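Local coordinates for protein glutathionyl-hydroquinone reductase PcpF (Sphingobium chlorophenolicum, PDB 4FQU) that reduces glutathionyl-hydroquinones, halogenated ones among them, to hydroquinones with glutathione, and takes part in pentachlorophenol degradation, at residues T205-E210 / A254-L259; R216-G221 / S260-K265; Q107-A112 / I122-D127. One frame throughout, in Å; residues are numbered along the deposited sequence.

Contact 1: T205-E210 / A254-L259; sequences TLDWLE and ADYPNL
E210, near the end of helix 192-212, and N258, in the first turn of helix 257-268, bring their CA atoms to 5.5 Å where the two helices meet. Both helices belong to the all-helical C-terminal domain of the glutathione transferase fold, and the join is a carboxylate set against a helix N-terminus. With CG anti to the backbone N (chi1 175°) and a bend at chi2, the E210 chain carries its carboxylate to the start of helix 257-268, just after the N-cap residue Y256. There E210 OE2 accepts the N258 N-H at 2.6 Å and E210 OE1 the L259 N-H at 2.9 Å, both on their syn sides and a little out of the carboxylate plane. Two amides that would lack partners in a first helical turn are thus satisfied, and the helix dipole probably steadies the negative charge. N258 also sends a long, weak bond from ND2 to E210 O, while its OD1 is taken by R261. Next to this polar patch, L259 sits against L206 and L209, its CD2 lying 4.2 Å from L209 CB. The Y256 ring crosses the L206 side chain at about a right angle, CZ lying 3.6 Å from L206 CB. The Y256 hydroxyl, also bonded to R251, donates from OH to D207 OD1 at 2.8 Å, meeting that oxygen from above the carboxylate plane, 50° out of it.

Contact 2: R216-G221 / S260-K265; sequences REWLVG and SRLVGK
K265 on helix 257-268 reaches across to W218 in the loop that joins helices 192-212 and 226-245 of the C-terminal domain. From CB, directed toward the loop, the lysine chain runs nearly extended: K265 CG comes 4.0 Å from W218 CH2 at the indole's benzo end, and K265 CD follows over the face of that six-membered ring in a CH-pi contact, 4.3 Å from the centroid. K265 CE stands 3.1 Å above the W218 ring plane, offset toward the rim, with CZ2 as its closest indole atom. A bend at chi4 (53°) then turns the amine aside; K265 NZ stays 4.1 Å from E217 OE1, beyond salt-bridge range though the charges are opposite. L262 meets the same indole elsewhere, its CD1 lying 3.6 Å from W218 CE3, so one turn of helix supplies a leucine methyl and lysine methylenes to the tryptophan. One turn before K265, R261 grips the loop at R216 and E217. R261 NH2 bonds to R216 O at 3.2 Å, nearly in line with the carbonyl, and the same nitrogen also bonds to N258 OD1. R261 NH1 makes a salt bridge of 3.1 Å to E217 OE1, which lies at the guanidinium edge; the carboxylate is turned 72° from the guanidinium plane, and the hydrogen bond within the bridge is weak. The chemistry implies a loop attached at the protein surface by mixed means: the indole lies against lysine methylenes and a leucine, while the E217 carboxylate has two positive groups nearby that probably both stabilise its charge.

Contact 3: Q107-A112 / I122-D127; sequences QVYTAA and IPILWD
The hydroxyl of Y109, whose ring rests against I124, is gripped by two oxygens, T121 O and N136 OD1. These bonds fix the far end of the ring. The torsion at chi1 (-75°) sets CG anti to the carbonyl carbon, and although the CB bond starts away from strand 124-127, the ring swings back to it. I124 CD1 ends against the tyrosine, 3.4 Å from Y109 CE1, and I124 CG1 lies beside the hydroxyl oxygen, 3.9 Å from Y109 OH. One residue earlier on the helix, V108 is directed toward the strand. V108 CG1 touches the benzo end of the indole, 3.8 Å from W126 CZ3, and also lies 4.5 Å from I124 CD1, so the valine meets two strand residues. A112, one turn further on, sets its CB 4.1 Å from the same W126 CZ3. The indole gets that far because W126 CG is anti to the backbone N (chi1 172°), which stretches the ring out from the strand to the helix. The two segments share no polar bond; they meet through side-chain carbons, with the tyrosine oxygen touching I124. The axes of helix segment 107-112 and strand segment 124-127 come within 11.4 Å, at 34°. This is the thioredoxin-like N-terminal domain, marked by the cis peptide between I122 and P123; I122 and T121 probably bind glutathione, so Y109 holds on to a backbone oxygen of that site. In the sheet, strand 124-127 lies between strands 45-49 and 132-135. Helix 106-112 packs on strand 124-127 and, through V108 and Y109, on Y48 and I133 of its neighbours, while I122 and P123 lean on helix 54-65.

Overall arrangement
Contact 3 closes first along the chain, within the thioredoxin-like N-terminal domain; contacts 1 and 2 follow in the helical C-terminal domain, on the other side of the chain's centre. The centre of contact 3 lies about 37 Å from that of contact 1 and about 34 Å from that of contact 2. Contacts 1 and 2, by contrast, have centres about 10 Å apart and touch, L209 CD2 packing on L219 CD2 at 3.6 Å. Their segments alternate in sequence: 205-210, 216-221, 254-259, 260-265. Helix 257-268 thus receives first the end of helix 192-212, then the loop beyond it. These two lie away from the probable catalytic and glutathione-binding residues, whereas contact 3 includes I122 of the probable glutathione site.

Contact 1: T205-E210 / A254-L259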
ATOM      1  N   THR A 205      -9.623  -6.844 -16.002  1.00 23.87           N
ATOM      2  CA  THR A 205     -10.736  -5.976 -16.304  1.00 20.03           C
ATOM      3  C   THR A 205     -10.295  -4.551 -16.583  1.00 21.08           C
ATOM      4  O   THR A 205     -10.879  -3.879 -17.422  1.00 26.23           O
ATOM      5  CB  THR A 205     -11.823  -5.987 -15.222  1.00 17.37           C
ATOM      6  OG1 THR A 205     -12.628  -7.158 -15.353  1.00 19.20           O
ATOM      7  CG2 THR A 205     -12.733  -4.833 -15.436  1.00 17.97           C
ATOM      8  N   LEU A 206      -9.281  -4.056 -15.897  1.00 17.73           N
ATOM      9  CA  LEU A 206      -8.790  -2.739 -16.283  1.00 20.88           C
ATOM     10  C   LEU A 206      -8.168  -2.820 -17.690  1.00 27.45           C
ATOM     11  O   LEU A 206      -8.415  -1.950 -18.528  1.00 28.49           O
ATOM     12  CB  LEU A 206      -7.803  -2.148 -15.267  1.00 22.20           C
ATOM     13  CG  LEU A 206      -8.312  -2.006 -13.835  1.00 22.60           C
ATOM     14  CD1 LEU A 206      -7.181  -1.575 -12.941  1.00 19.84           C
ATOM     15  CD2 LEU A 206      -9.473  -1.037 -13.759  1.00 13.49           C
ATOM     16  N   ASP A 207      -7.389  -3.878 -17.946  1.00 28.56           N
ATOM     17  CA  ASP A 207      -6.676  -4.053 -19.201  1.00 20.88           C
ATOM     18  C   ASP A 207      -7.713  -4.049 -20.312  1.00 23.06           C
ATOM     19  O   ASP A 207      -7.485  -3.502 -21.388  1.00 22.58           O
ATOM     20  CB  ASP A 207      -5.854  -5.360 -19.198  1.00 24.10           C
ATOM     21  CG  ASP A 207      -4.523  -5.247 -18.420  1.00 32.72           C
ATOM     22  OD1 ASP A 207      -4.064  -4.096 -18.213  1.00 37.40           O
ATOM     23  OD2 ASP A 207      -3.922  -6.300 -18.035  1.00 34.38           O
ATOM     24  N   TRP A 208      -8.869  -4.643 -20.039  1.00 23.36           N
ATOM     25  CA  TRP A 208      -9.970  -4.643 -21.008  1.00 29.96           C
ATOM     26  C   TRP A 208     -10.673  -3.279 -21.237  1.00 33.96           C
ATOM     27  O   TRP A 208     -10.941  -2.852 -22.380  1.00 29.45           O
ATOM     28  CB  TRP A 208     -11.032  -5.659 -20.606  1.00 29.17           C
ATOM     29  CG  TRP A 208     -12.125  -5.696 -21.615  1.00 31.67           C
ATOM     30  CD1 TRP A 208     -12.065  -6.233 -22.856  1.00 41.26           C
ATOM     31  CD2 TRP A 208     -13.419  -5.129 -21.491  1.00 36.60           C
ATOM     32  NE1 TRP A 208     -13.245  -6.050 -23.520  1.00 45.31           N
ATOM     33  CE2 TRP A 208     -14.101  -5.381 -22.696  1.00 37.58           C
ATOM     34  CE3 TRP A 208     -14.071  -4.433 -20.476  1.00 38.29           C
ATOM     35  CZ2 TRP A 208     -15.381  -4.962 -22.919  1.00 37.02           C
ATOM     36  CZ3 TRP A 208     -15.337  -4.026 -20.687  1.00 43.13           C
ATOM     37  CH2 TRP A 208     -15.990  -4.285 -21.908  1.00 52.47           C
ATOM     38  N   LEU A 209     -11.004  -2.627 -20.126  1.00 29.51           N
ATOM     39  CA  LEU A 209     -11.604  -1.320 -20.153  1.00 25.24           C
ATOM     40  C   LEU A 209     -10.719  -0.320 -20.904  1.00 25.96           C
ATOM     41  O   LEU A 209     -11.211   0.487 -21.683  1.00 23.71           O
ATOM     42  CB  LEU A 209     -11.884  -0.881 -18.732  1.00 20.99           C
ATOM     43  CG  LEU A 209     -13.169  -1.524 -18.240  1.00 20.43           C
ATOM     44  CD1 LEU A 209     -13.253  -1.399 -16.785  1.00 14.88           C
ATOM     45  CD2 LEU A 209     -14.399  -0.887 -18.872  1.00 19.16           C
ATOM     46  N   GLU A 210      -9.413  -0.384 -20.684  1.00 23.18           N
ATOM     47  CA  GLU A 210      -8.516   0.514 -21.372  1.00 21.63           C
ATOM     48  C   GLU A 210      -8.626   0.337 -22.875  1.00 28.72           C
ATOM     49  O   GLU A 210      -8.559   1.319 -23.620  1.00 30.27           O
ATOM     50  CB  GLU A 210      -7.080   0.334 -20.908  1.00 20.92           C
ATOM     51  CG  GLU A 210      -6.066   1.162 -21.660  1.00 21.32           C
ATOM     52  CD  GLU A 210      -6.012   2.622 -21.214  1.00 32.54           C
ATOM     53  OE1 GLU A 210      -6.622   2.976 -20.184  1.00 32.96           O
ATOM     54  OE2 GLU A 210      -5.342   3.430 -21.896  1.00 33.10           O
ATOM     55  N   ALA A 254      -3.275   5.616 -12.934  1.00 23.41           N
ATOM     56  CA  ALA A 254      -2.448   6.631 -13.563  1.00 20.76           C
ATOM     57  C   ALA A 254      -1.641   6.042 -14.704  1.00 22.80           C
ATOM     58  O   ALA A 254      -1.098   6.751 -15.518  1.00 23.09           O
ATOM     59  CB  ALA A 254      -1.536   7.206 -12.566  1.00 22.14           C
ATOM     60  N   ASP A 255      -1.556   4.730 -14.778  1.00 23.94           N
ATOM     61  CA  ASP A 255      -0.724   4.147 -15.802  1.00 24.58           C
ATOM     62  C   ASP A 255      -1.554   3.697 -16.968  1.00 26.66           C
ATOM     63  O   ASP A 255      -1.039   3.075 -17.887  1.00 30.90           O
ATOM     64  CB  ASP A 255       0.042   2.972 -15.235  1.00 25.17           C
ATOM     65  CG  ASP A 255       0.975   3.374 -14.125  1.00 31.25           C
ATOM     66  OD1 ASP A 255       1.709   4.375 -14.338  1.00 32.25           O
ATOM     67  OD2 ASP A 255       0.983   2.686 -13.065  1.00 25.86           O
ATOM     68  N   TYR A 256      -2.851   3.976 -16.909  1.00 32.14           N
ATOM     69  CA  TYR A 256      -3.793   3.609 -17.983  1.00 34.81           C
ATOM     70  C   TYR A 256      -4.288   4.887 -18.598  1.00 32.56           C
ATOM     71  O   TYR A 256      -5.214   5.497 -18.063  1.00 32.45           O
ATOM     72  CB  TYR A 256      -5.024   2.890 -17.432  1.00 29.06           C
ATOM     73  CG  TYR A 256      -4.817   1.461 -17.069  1.00 24.98           C
ATOM     74  CD1 TYR A 256      -4.711   0.488 -18.038  1.00 24.13           C
ATOM     75  CD2 TYR A 256      -4.757   1.079 -15.743  1.00 29.29           C
ATOM     76  CE1 TYR A 256      -4.528  -0.826 -17.703  1.00 26.89           C
ATOM     77  CE2 TYR A 256      -4.575  -0.231 -15.386  1.00 29.59           C
ATOM     78  CZ  TYR A 256      -4.465  -1.174 -16.369  1.00 31.73           C
ATOM     79  OH  TYR A 256      -4.298  -2.469 -15.988  1.00 32.84           O
ATOM     80  N   PRO A 257      -3.659   5.323 -19.692  1.00 29.13           N
ATOM     81  CA  PRO A 257      -3.993   6.602 -20.308  1.00 27.56           C
ATOM     82  C   PRO A 257      -5.476   6.738 -20.552  1.00 27.30           C
ATOM     83  O   PRO A 257      -6.062   7.672 -20.048  1.00 31.08           O
ATOM     84  CB  PRO A 257      -3.208   6.578 -21.604  1.00 18.96           C
ATOM     85  CG  PRO A 257      -2.671   5.223 -21.697  1.00 24.24           C
ATOM     86  CD  PRO A 257      -2.497   4.736 -20.332  1.00 25.25           C
ATOM     87  N   ASN A 258      -6.092   5.810 -21.253  1.00 25.31           N
ATOM     88  CA  ASN A 258      -7.503   5.958 -21.512  1.00 28.38           C
ATOM     89  C   ASN A 258      -8.414   6.068 -20.309  1.00 31.88           C
ATOM     90  O   ASN A 258      -9.322   6.890 -20.334  1.00 35.20           O
ATOM     91  CB  ASN A 258      -7.995   4.898 -22.455  1.00 26.39           C
ATOM     92  CG  ASN A 258      -7.773   5.282 -23.852  1.00 35.29           C
ATOM     93  OD1 ASN A 258      -7.951   6.446 -24.210  1.00 44.08           O
ATOM     94  ND2 ASN A 258      -7.358   4.332 -24.670  1.00 35.48           N
ATOM     95  N   LEU A 259      -8.200   5.246 -19.281  1.00 26.18           N
ATOM     96  CA  LEU A 259      -8.976   5.348 -18.046  1.00 24.06           C
ATOM     97  C   LEU A 259      -8.707   6.665 -17.320  1.00 33.09           C
ATOM     98  O   LEU A 259      -9.644   7.347 -16.905  1.00 38.69           O
ATOM     99  CB  LEU A 259      -8.681   4.195 -17.103  1.00 23.25           C
ATOM    100  CG  LEU A 259      -9.306   2.934 -17.674  1.00 29.55           C
ATOM    101  CD1 LEU A 259      -8.869   1.670 -16.951  1.00 24.27           C
ATOM    102  CD2 LEU A 259     -10.815   3.065 -17.667  1.00 27.99           C
TER

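Contact 2: R216-G221 / S260-K265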
ATOM      1  N   ARG A 216     -12.737   6.118 -27.881  1.00 37.89           N
ATOM      2  CA  ARG A 216     -14.034   6.496 -27.304  1.00 36.90           C
ATOM      3  C   ARG A 216     -13.894   7.586 -26.264  1.00 38.56           C
ATOM      4  O   ARG A 216     -12.782   7.915 -25.854  1.00 37.51           O
ATOM      5  CB  ARG A 216     -14.734   5.307 -26.645  1.00 37.39           C
ATOM      6  CG  ARG A 216     -15.039   4.131 -27.555  1.00 42.05           C
ATOM      7  CD  ARG A 216     -15.938   3.118 -26.841  1.00 44.72           C
ATOM      8  NE  ARG A 216     -16.095   1.842 -27.537  1.00 47.73           N
ATOM      9  CZ  ARG A 216     -17.126   1.543 -28.318  1.00 60.31           C
ATOM     10  NH1 ARG A 216     -18.087   2.440 -28.510  1.00 64.69           N
ATOM     11  NH2 ARG A 216     -17.195   0.350 -28.901  1.00 68.10           N
ATOM     12  N   GLU A 217     -15.035   8.143 -25.855  1.00 40.90           N
ATOM     13  CA  GLU A 217     -15.076   9.206 -24.853  1.00 40.69           C
ATOM     14  C   GLU A 217     -15.844   8.664 -23.684  1.00 35.18           C
ATOM     15  O   GLU A 217     -15.621   9.067 -22.551  1.00 41.89           O
ATOM     16  CB  GLU A 217     -15.782  10.489 -25.341  1.00 43.21           C
ATOM     17  CG  GLU A 217     -15.004  11.411 -26.283  1.00 52.39           C
ATOM     18  CD  GLU A 217     -13.685  11.934 -25.717  1.00 61.20           C
ATOM     19  OE1 GLU A 217     -13.347  11.660 -24.536  1.00 65.14           O
ATOM     20  OE2 GLU A 217     -12.981  12.636 -26.476  1.00 56.53           O
ATOM     21  N   TRP A 218     -16.758   7.752 -23.965  1.00 26.88           N
ATOM     22  CA  TRP A 218     -17.495   7.104 -22.909  1.00 26.73           C
ATOM     23  C   TRP A 218     -17.582   5.637 -23.236  1.00 30.84           C
ATOM     24  O   TRP A 218     -17.334   5.221 -24.360  1.00 34.40           O
ATOM     25  CB  TRP A 218     -18.902   7.709 -22.732  1.00 32.36           C
ATOM     26  CG  TRP A 218     -18.903   9.198 -22.471  1.00 33.46           C
ATOM     27  CD1 TRP A 218     -19.174  10.193 -23.364  1.00 32.33           C
ATOM     28  CD2 TRP A 218     -18.607   9.847 -21.235  1.00 32.22           C
ATOM     29  NE1 TRP A 218     -19.057  11.416 -22.762  1.00 27.56           N
ATOM     30  CE2 TRP A 218     -18.705  11.232 -21.455  1.00 30.42           C
ATOM     31  CE3 TRP A 218     -18.259   9.392 -19.961  1.00 28.84           C
ATOM     32  CZ2 TRP A 218     -18.474  12.160 -20.448  1.00 30.20           C
ATOM     33  CZ3 TRP A 218     -18.027  10.321 -18.961  1.00 28.73           C
ATOM     34  CH2 TRP A 218     -18.140  11.678 -19.207  1.00 29.37           C
ATOM     35  N   LEU A 219     -17.950   4.860 -22.232  1.00 31.48           N
ATOM     36  CA  LEU A 219     -17.968   3.417 -22.352  1.00 31.63           C
ATOM     37  C   LEU A 219     -18.953   2.924 -23.387  1.00 34.61           C
ATOM     38  O   LEU A 219     -18.694   1.907 -23.998  1.00 41.62           O
ATOM     39  CB  LEU A 219     -18.311   2.772 -21.014  1.00 23.27           C
ATOM     40  CG  LEU A 219     -17.226   2.840 -19.970  1.00 17.65           C
ATOM     41  CD1 LEU A 219     -17.844   2.546 -18.630  1.00 19.46           C
ATOM     42  CD2 LEU A 219     -16.152   1.884 -20.302  1.00 14.10           C
ATOM     43  N   VAL A 220     -20.077   3.616 -23.578  1.00 29.29           N
ATOM     44  CA  VAL A 220     -21.174   3.042 -24.360  1.00 30.30           C
ATOM     45  C   VAL A 220     -21.880   3.980 -25.324  1.00 37.46           C
ATOM     46  O   VAL A 220     -22.445   4.987 -24.944  1.00 39.62           O
ATOM     47  CB  VAL A 220     -22.205   2.467 -23.468  1.00 28.98           C
ATOM     48  CG1 VAL A 220     -23.335   1.899 -24.298  1.00 25.18           C
ATOM     49  CG2 VAL A 220     -21.559   1.426 -22.554  1.00 33.22           C
ATOM     50  N   GLY A 221     -21.884   3.611 -26.586  1.00 42.91           N
ATOM     51  CA  GLY A 221     -21.938   4.626 -27.601  1.00 47.07           C
ATOM     52  C   GLY A 221     -20.954   5.739 -27.217  1.00 54.19           C
ATOM     53  O   GLY A 221     -19.802   5.500 -26.758  1.00 54.28           O
ATOM     54  N   SER A 260      -7.431   7.025 -17.164  1.00 34.66           N
ATOM     55  CA  SER A 260      -7.043   8.254 -16.468  1.00 28.42           C
ATOM     56  C   SER A 260      -7.723   9.425 -17.106  1.00 33.06           C
ATOM     57  O   SER A 260      -7.990  10.412 -16.436  1.00 38.71           O
ATOM     58  CB  SER A 260      -5.539   8.470 -16.528  1.00 24.84           C
ATOM     59  OG  SER A 260      -4.908   7.833 -15.433  1.00 28.49           O
ATOM     60  N   ARG A 261      -8.006   9.306 -18.403  1.00 28.71           N
ATOM     61  CA  ARG A 261      -8.650  10.358 -19.157  1.00 26.31           C
ATOM     62  C   ARG A 261     -10.126  10.421 -18.759  1.00 32.33           C
ATOM     63  O   ARG A 261     -10.629  11.503 -18.454  1.00 30.46           O
ATOM     64  CB  ARG A 261      -8.453  10.096 -20.643  1.00 28.80           C
ATOM     65  CG  ARG A 261      -8.453  11.305 -21.590  1.00 35.76           C
ATOM     66  CD  ARG A 261      -8.048  10.900 -23.050  1.00 48.82           C
ATOM     67  NE  ARG A 261      -8.502   9.549 -23.463  1.00 64.76           N
ATOM     68  CZ  ARG A 261      -9.735   9.237 -23.913  1.00 64.00           C
ATOM     69  NH1 ARG A 261     -10.665  10.203 -24.022  1.00 57.65           N
ATOM     70  NH2 ARG A 261     -10.049   7.955 -24.239  1.00 38.42           N
ATOM     71  N   LEU A 262     -10.812   9.267 -18.737  1.00 31.79           N
ATOM     72  CA  LEU A 262     -12.209   9.185 -18.290  1.00 23.36           C
ATOM     73  C   LEU A 262     -12.375   9.745 -16.876  1.00 25.10           C
ATOM     74  O   LEU A 262     -13.308  10.486 -16.589  1.00 28.69           O
ATOM     75  CB  LEU A 262     -12.738   7.751 -18.336  1.00 23.91           C
ATOM     76  CG  LEU A 262     -14.147   7.506 -17.740  1.00 22.82           C
ATOM     77  CD1 LEU A 262     -15.180   7.957 -18.679  1.00 26.75           C
ATOM     78  CD2 LEU A 262     -14.394   6.067 -17.498  1.00 16.64           C
ATOM     79  N   VAL A 263     -11.464   9.397 -15.990  1.00 20.70           N
ATOM     80  CA  VAL A 263     -11.529   9.902 -14.635  1.00 19.37           C
ATOM     81  C   VAL A 263     -11.389  11.403 -14.541  1.00 22.37           C
ATOM     82  O   VAL A 263     -12.076  12.037 -13.747  1.00 20.76           O
ATOM     83  CB  VAL A 263     -10.445   9.286 -13.814  1.00 21.36           C
ATOM     84  CG1 VAL A 263     -10.047  10.234 -12.650  1.00 14.39           C
ATOM     85  CG2 VAL A 263     -10.894   7.894 -13.381  1.00 19.66           C
ATOM     86  N   GLY A 264     -10.485  11.971 -15.336  1.00 25.05           N
ATOM     87  CA  GLY A 264     -10.285  13.410 -15.362  1.00 26.53           C
ATOM     88  C   GLY A 264     -11.537  14.093 -15.889  1.00 26.87           C
ATOM     89  O   GLY A 264     -12.038  15.022 -15.294  1.00 30.44           O
ATOM     90  N   LYS A 265     -12.051  13.612 -17.007  1.00 24.08           N
ATOM     91  CA  LYS A 265     -13.271  14.121 -17.595  1.00 22.89           C
ATOM     92  C   LYS A 265     -14.356  14.285 -16.542  1.00 25.44           C
ATOM     93  O   LYS A 265     -14.973  15.344 -16.409  1.00 26.28           O
ATOM     94  CB  LYS A 265     -13.724  13.118 -18.637  1.00 23.91           C
ATOM     95  CG  LYS A 265     -14.635  13.605 -19.714  1.00 23.34           C
ATOM     96  CD  LYS A 265     -14.553  12.606 -20.872  1.00 33.40           C
ATOM     97  CE  LYS A 265     -15.674  12.762 -21.897  1.00 48.38           C
ATOM     98  NZ  LYS A 265     -15.874  14.135 -22.491  1.00 56.14           N
TER

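Contact 3: Q107-A112 / I122-D127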
ATOM      1  N   GLN A 107     -29.884   3.173  13.678  1.00 22.22           N
ATOM      2  CA  GLN A 107     -31.166   3.722  14.145  1.00 23.82           C
ATOM      3  C   GLN A 107     -32.138   4.160  13.030  1.00 26.10           C
ATOM      4  O   GLN A 107     -33.318   4.397  13.326  1.00 27.71           O
ATOM      5  CB  GLN A 107     -30.969   4.924  15.083  1.00 21.09           C
ATOM      6  CG  GLN A 107     -30.440   4.626  16.433  1.00 21.45           C
ATOM      7  CD  GLN A 107     -29.804   5.825  17.040  1.00 29.76           C
ATOM      8  OE1 GLN A 107     -28.983   6.493  16.410  1.00 31.96           O
ATOM      9  NE2 GLN A 107     -30.189   6.137  18.260  1.00 43.81           N
ATOM     10  N   VAL A 108     -31.662   4.324  11.788  1.00 19.60           N
ATOM     11  CA  VAL A 108     -32.555   4.660  10.691  1.00 17.76           C
ATOM     12  C   VAL A 108     -33.319   3.404  10.326  1.00 26.80           C
ATOM     13  O   VAL A 108     -34.545   3.424  10.220  1.00 27.83           O
ATOM     14  CB  VAL A 108     -31.830   5.186   9.442  1.00 17.50           C
ATOM     15  CG1 VAL A 108     -32.834   5.456   8.321  1.00 16.81           C
ATOM     16  CG2 VAL A 108     -31.073   6.455   9.749  1.00 19.87           C
ATOM     17  N   TYR A 109     -32.609   2.292  10.173  1.00 26.07           N
ATOM     18  CA  TYR A 109     -33.275   1.024   9.855  1.00 25.96           C
ATOM     19  C   TYR A 109     -34.318   0.656  10.876  1.00 26.59           C
ATOM     20  O   TYR A 109     -35.389   0.140  10.533  1.00 31.73           O
ATOM     21  CB  TYR A 109     -32.284  -0.121   9.707  1.00 20.72           C
ATOM     22  CG  TYR A 109     -31.518  -0.066   8.396  1.00 21.85           C
ATOM     23  CD1 TYR A 109     -30.422   0.792   8.213  1.00 21.40           C
ATOM     24  CD2 TYR A 109     -31.885  -0.862   7.351  1.00 22.42           C
ATOM     25  CE1 TYR A 109     -29.723   0.831   7.028  1.00 18.72           C
ATOM     26  CE2 TYR A 109     -31.205  -0.823   6.156  1.00 25.82           C
ATOM     27  CZ  TYR A 109     -30.129   0.010   5.992  1.00 21.01           C
ATOM     28  OH  TYR A 109     -29.512  -0.011   4.765  1.00 17.26           O
ATOM     29  N   THR A 110     -34.006   0.972  12.120  1.00 24.09           N
ATOM     30  CA  THR A 110     -34.766   0.504  13.277  1.00 28.23           C
ATOM     31  C   THR A 110     -35.951   1.399  13.592  1.00 29.00           C
ATOM     32  O   THR A 110     -36.931   1.010  14.234  1.00 25.93           O
ATOM     33  CB  THR A 110     -33.852   0.434  14.491  1.00 25.76           C
ATOM     34  OG1 THR A 110     -34.066  -0.816  15.116  1.00 26.98           O
ATOM     35  CG2 THR A 110     -34.093   1.610  15.492  1.00 25.69           C
ATOM     36  N   ALA A 111     -35.853   2.624  13.112  1.00 31.09           N
ATOM     37  CA  ALA A 111     -36.913   3.588  13.342  1.00 33.46           C
ATOM     38  C   ALA A 111     -38.121   3.133  12.588  1.00 23.62           C
ATOM     39  O   ALA A 111     -39.228   3.345  13.013  1.00 21.80           O
ATOM     40  CB  ALA A 111     -36.484   4.964  12.870  1.00 30.80           C
ATOM     41  N   ALA A 112     -37.855   2.485  11.465  1.00 27.06           N
ATOM     42  CA  ALA A 112     -38.859   1.970  10.547  1.00 26.67           C
ATOM     43  C   ALA A 112     -39.416   0.587  10.927  1.00 22.80           C
ATOM     44  O   ALA A 112     -40.588   0.356  10.816  1.00 16.17           O
ATOM     45  CB  ALA A 112     -38.249   1.909   9.149  1.00 29.01           C
ATOM     46  N   ILE A 122     -25.361   2.195   3.606  1.00 22.80           N
ATOM     47  CA  ILE A 122     -25.779   3.315   2.757  1.00 20.22           C
ATOM     48  C   ILE A 122     -25.461   2.940   1.341  1.00 19.87           C
ATOM     49  O   ILE A 122     -24.576   2.129   1.131  1.00 23.39           O
ATOM     50  CB  ILE A 122     -25.024   4.601   3.084  1.00 20.20           C
ATOM     51  CG1 ILE A 122     -23.528   4.421   2.866  1.00 22.63           C
ATOM     52  CG2 ILE A 122     -25.285   5.049   4.516  1.00 19.53           C
ATOM     53  CD1 ILE A 122     -22.692   5.427   3.709  1.00 25.86           C
ATOM     54  N   PRO A 123     -26.131   3.552   0.360  1.00 16.93           N
ATOM     55  CA  PRO A 123     -27.131   4.612   0.416  1.00 19.99           C
ATOM     56  C   PRO A 123     -28.529   4.080   0.684  1.00 24.77           C
ATOM     57  O   PRO A 123     -28.777   2.913   0.376  1.00 31.86           O
ATOM     58  CB  PRO A 123     -27.090   5.179  -1.001  1.00 20.61           C
ATOM     59  CG  PRO A 123     -26.698   4.054  -1.827  1.00 17.57           C
ATOM     60  CD  PRO A 123     -25.668   3.347  -1.020  1.00 18.81           C
ATOM     61  N   ILE A 124     -29.413   4.917   1.236  1.00 17.76           N
ATOM     62  CA  ILE A 124     -30.775   4.531   1.570  1.00 15.55           C
ATOM     63  C   ILE A 124     -31.653   5.591   0.968  1.00 17.73           C
ATOM     64  O   ILE A 124     -31.396   6.761   1.170  1.00 21.31           O
ATOM     65  CB  ILE A 124     -30.989   4.577   3.083  1.00 15.67           C
ATOM     66  CG1 ILE A 124     -29.975   3.684   3.774  1.00 18.36           C
ATOM     67  CG2 ILE A 124     -32.404   4.176   3.444  1.00 11.18           C
ATOM     68  CD1 ILE A 124     -30.038   3.702   5.294  1.00 20.56           C
ATOM     69  N   LEU A 125     -32.672   5.226   0.213  1.00 14.89           N
ATOM     70  CA  LEU A 125     -33.586   6.229  -0.256  1.00 15.06           C
ATOM     71  C   LEU A 125     -34.785   6.089   0.635  1.00 14.56           C
ATOM     72  O   LEU A 125     -35.427   5.063   0.643  1.00 14.89           O
ATOM     73  CB  LEU A 125     -33.931   5.999  -1.721  1.00 16.99           C
ATOM     74  CG  LEU A 125     -34.889   6.969  -2.404  1.00 14.62           C
ATOM     75  CD1 LEU A 125     -34.238   8.270  -2.528  1.00 15.85           C
ATOM     76  CD2 LEU A 125     -35.243   6.481  -3.749  1.00 10.76           C
ATOM     77  N   TRP A 126     -35.059   7.132   1.406  1.00 16.57           N
ATOM     78  CA  TRP A 126     -36.035   7.066   2.504  1.00 19.85           C
ATOM     79  C   TRP A 126     -37.348   7.716   2.091  1.00 25.21           C
ATOM     80  O   TRP A 126     -37.337   8.806   1.550  1.00 28.11           O
ATOM     81  CB  TRP A 126     -35.467   7.772   3.733  1.00 17.23           C
ATOM     82  CG  TRP A 126     -36.366   7.963   4.852  1.00 16.87           C
ATOM     83  CD1 TRP A 126     -37.119   9.037   5.064  1.00 27.75           C
ATOM     84  CD2 TRP A 126     -36.596   7.090   5.959  1.00 20.05           C
ATOM     85  NE1 TRP A 126     -37.838   8.910   6.222  1.00 31.19           N
ATOM     86  CE2 TRP A 126     -37.526   7.716   6.795  1.00 25.05           C
ATOM     87  CE3 TRP A 126     -36.112   5.839   6.322  1.00 23.58           C
ATOM     88  CZ2 TRP A 126     -38.000   7.143   7.947  1.00 22.73           C
ATOM     89  CZ3 TRP A 126     -36.569   5.275   7.477  1.00 23.67           C
ATOM     90  CH2 TRP A 126     -37.514   5.929   8.274  1.00 24.81           C
ATOM     91  N   ASP A 127     -38.480   7.063   2.303  1.00 19.42           N
ATOM     92  CA  ASP A 127     -39.717   7.679   1.911  1.00 18.91           C
ATOM     93  C   ASP A 127     -40.285   8.499   3.094  1.00 27.88           C
ATOM     94  O   ASP A 127     -40.765   7.917   4.065  1.00 28.77           O
ATOM     95  CB  ASP A 127     -40.677   6.599   1.493  1.00 20.63           C
ATOM     96  CG  ASP A 127     -42.006   7.145   1.090  1.00 27.38           C
ATOM     97  OD1 ASP A 127     -42.412   8.183   1.674  1.00 20.12           O
ATOM     98  OD2 ASP A 127     -42.607   6.546   0.153  1.00 32.74           O
TER